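Local coordinates for protein (thiaminase I) (Bacillus subtilis, PDB 3THI) that degrades thiamin, probably by transferring its pyrimidinylmethyl group from the thiazole to another nucleophile, at residues Phe110-Asp115 and Gly239-Gln244. Residues are numbered along the deposited sequence; the frame is centred on the assembly and turned at random.
Sequences FYRKGD and GDYAEQ
Tyr241 sets its hydroxyl against the aliphatic part of Arg112, a surface example of a long cationic side chain offering its methylenes to one partner and its charge to another. The tyrosine comes in roughly perpendicular to the arginine chain. OH of Tyr241 lies 3.2 Å from CD of Arg112. The guanidinium and phenol planes are turned 48° against each other. With CG anti to the backbone N (chi1 -174°), the tyrosine ring reaches across from its 3-10 turn to the arginine. The two terminal nitrogens of the guanidinium are engaged elsewhere: NH2 hydrogen-bonds to the carbonyl oxygens of Phe220 and Ser224, NH1 to that of Gly225, and the Phe220 ring adds a cation-pi contact, all of which probably fix its rotation.

Strand 96-112 pairs antiparallel with strand 245-248, and both segments fall within the thiaminase-1 family region, assigned to the periplasmic-binding-protein clan. The contact joins the end of the first strand to the loop that leads from helix 234-238 into the second. A type I turn from Arg112 to Asp115 ends the strand, closed by Asp115 N donating to Arg112 O (2.8 Å).

At the exposed flank, the Lys113 and Gln244 chains lie alongside each other with the same heading. CB of Lys113 packs 3.5 Å from the backbone O of Gln244, and the lysine chain, extended as far as CD, bends at chi3 (-71°) on its way to the glutamine's amide end.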
loop_
_atom_site.group_PDB
_atom_site.type_symbol
_atom_site.label_atom_id
_atom_site.label_comp_id
_atom_site.label_asym_id
_atom_site.label_seq_id
_atom_site.Cartn_x
_atom_site.Cartn_y
_atom_site.Cartn_z
ATOM N N PHE A 110 -10.477 -9.828 -5.370
ATOM C CA PHE A 110 -11.577 -10.228 -4.510
ATOM C C PHE A 110 -12.713 -10.790 -5.354
ATOM O O PHE A 110 -13.061 -10.252 -6.410
ATOM C CB PHE A 110 -12.114 -9.045 -3.679
ATOM C CG PHE A 110 -11.195 -8.594 -2.587
ATOM C CD1 PHE A 110 -11.172 -9.253 -1.364
ATOM C CD2 PHE A 110 -10.363 -7.493 -2.772
ATOM C CE1 PHE A 110 -10.333 -8.821 -0.336
ATOM C CE2 PHE A 110 -9.522 -7.053 -1.754
ATOM C CZ PHE A 110 -9.509 -7.724 -0.529
ATOM N N TYR A 111 -13.254 -11.910 -4.904
ATOM C CA TYR A 111 -14.376 -12.518 -5.592
ATOM C C TYR A 111 -15.321 -13.067 -4.539
ATOM O O TYR A 111 -14.985 -13.110 -3.351
ATOM C CB TYR A 111 -13.925 -13.599 -6.571
ATOM C CG TYR A 111 -13.103 -14.705 -5.968
ATOM C CD1 TYR A 111 -11.723 -14.558 -5.788
ATOM C CD2 TYR A 111 -13.692 -15.923 -5.613
ATOM C CE1 TYR A 111 -10.951 -15.593 -5.278
ATOM C CE2 TYR A 111 -12.927 -16.968 -5.100
ATOM C CZ TYR A 111 -11.558 -16.798 -4.938
ATOM O OH TYR A 111 -10.799 -17.839 -4.460
ATOM N N ARG A 112 -16.520 -13.439 -4.961
ATOM C CA ARG A 112 -17.492 -13.954 -4.020
ATOM C C ARG A 112 -17.354 -15.448 -3.783
ATOM O O ARG A 112 -16.973 -16.201 -4.676
ATOM C CB ARG A 112 -18.899 -13.558 -4.455
ATOM C CG ARG A 112 -18.998 -12.057 -4.652
ATOM C CD ARG A 112 -20.330 -11.499 -4.221
ATOM N NE ARG A 112 -20.326 -10.040 -4.291
ATOM C CZ ARG A 112 -20.258 -9.350 -5.425
ATOM N NH1 ARG A 112 -20.194 -9.990 -6.589
ATOM N NH2 ARG A 112 -20.249 -8.026 -5.400
ATOM N N LYS A 113 -17.618 -15.830 -2.537
ATOM C CA LYS A 113 -17.546 -17.194 -2.033
ATOM C C LYS A 113 -17.840 -18.329 -3.022
ATOM O O LYS A 113 -16.967 -19.163 -3.285
ATOM C CB LYS A 113 -18.459 -17.310 -0.808
ATOM C CG LYS A 113 -18.533 -18.690 -0.212
ATOM C CD LYS A 113 -19.526 -18.735 0.924
ATOM C CE LYS A 113 -19.008 -17.994 2.132
ATOM N NZ LYS A 113 -19.861 -18.285 3.303
ATOM N N GLY A 114 -19.054 -18.357 -3.568
ATOM C CA GLY A 114 -19.431 -19.416 -4.491
ATOM C C GLY A 114 -18.988 -19.266 -5.934
ATOM O O GLY A 114 -19.352 -20.085 -6.786
ATOM N N ASP A 115 -18.203 -18.230 -6.216
ATOM C CA ASP A 115 -17.723 -17.979 -7.571
ATOM C C ASP A 115 -16.378 -18.679 -7.778
ATOM O O ASP A 115 -15.331 -18.041 -7.850
ATOM C CB ASP A 115 -17.595 -16.470 -7.797
ATOM C CG ASP A 115 -17.614 -16.084 -9.260
ATOM O OD1 ASP A 115 -17.424 -16.954 -10.137
ATOM O OD2 ASP A 115 -17.815 -14.888 -9.536
ATOM N N GLY A 239 -16.731 -4.828 6.286
ATOM C CA GLY A 239 -17.325 -5.156 7.573
ATOM C C GLY A 239 -17.563 -6.639 7.779
ATOM O O GLY A 239 -16.631 -7.451 7.718
ATOM N N ASP A 240 -18.821 -6.987 8.038
ATOM C CA ASP A 240 -19.237 -8.370 8.244
ATOM C C ASP A 240 -19.061 -9.175 6.974
ATOM O O ASP A 240 -18.969 -10.405 7.008
ATOM C CB ASP A 240 -20.710 -8.413 8.670
ATOM C CG ASP A 240 -20.885 -8.706 10.147
ATOM O OD1 ASP A 240 -20.044 -8.267 10.962
ATOM O OD2 ASP A 240 -21.873 -9.387 10.492
ATOM N N TYR A 241 -19.003 -8.474 5.849
ATOM C CA TYR A 241 -18.842 -9.125 4.569
ATOM C C TYR A 241 -17.425 -9.616 4.276
ATOM O O TYR A 241 -17.234 -10.470 3.421
ATOM C CB TYR A 241 -19.330 -8.213 3.448
ATOM C CG TYR A 241 -19.321 -8.911 2.120
ATOM C CD1 TYR A 241 -20.199 -9.969 1.882
ATOM C CD2 TYR A 241 -18.374 -8.622 1.155
ATOM C CE1 TYR A 241 -20.105 -10.725 0.731
ATOM C CE2 TYR A 241 -18.296 -9.352 0.005
ATOM C CZ TYR A 241 -19.145 -10.407 -0.198
ATOM O OH TYR A 241 -18.983 -11.210 -1.297
ATOM N N ALA A 242 -16.433 -9.076 4.972
ATOM C CA ALA A 242 -15.038 -9.479 4.772
ATOM C C ALA A 242 -14.816 -10.990 4.912
ATOM O O ALA A 242 -13.902 -11.567 4.323
ATOM C CB ALA A 242 -14.149 -8.748 5.749
ATOM N N GLU A 243 -15.661 -11.622 5.712
ATOM C CA GLU A 243 -15.573 -13.051 5.940
ATOM C C GLU A 243 -16.207 -13.825 4.792
ATOM O O GLU A 243 -15.879 -14.980 4.553
ATOM C CB GLU A 243 -16.239 -13.393 7.277
ATOM C CG GLU A 243 -15.620 -12.669 8.476
ATOM C CD GLU A 243 -14.273 -13.247 8.907
ATOM O OE1 GLU A 243 -13.722 -14.119 8.200
ATOM O OE2 GLU A 243 -13.765 -12.834 9.974
ATOM N N GLN A 244 -17.105 -13.168 4.068
ATOM C CA GLN A 244 -17.776 -13.797 2.942
ATOM C C GLN A 244 -17.016 -13.677 1.621
ATOM O O GLN A 244 -17.328 -14.384 0.658
ATOM C CB GLN A 244 -19.202 -13.262 2.781
ATOM C CG GLN A 244 -20.089 -13.358 4.018
ATOM C CD GLN A 244 -20.014 -14.724 4.708
ATOM O OE1 GLN A 244 -19.747 -14.810 5.912
ATOM N NE2 GLN A 244 -20.223 -15.782 3.947
#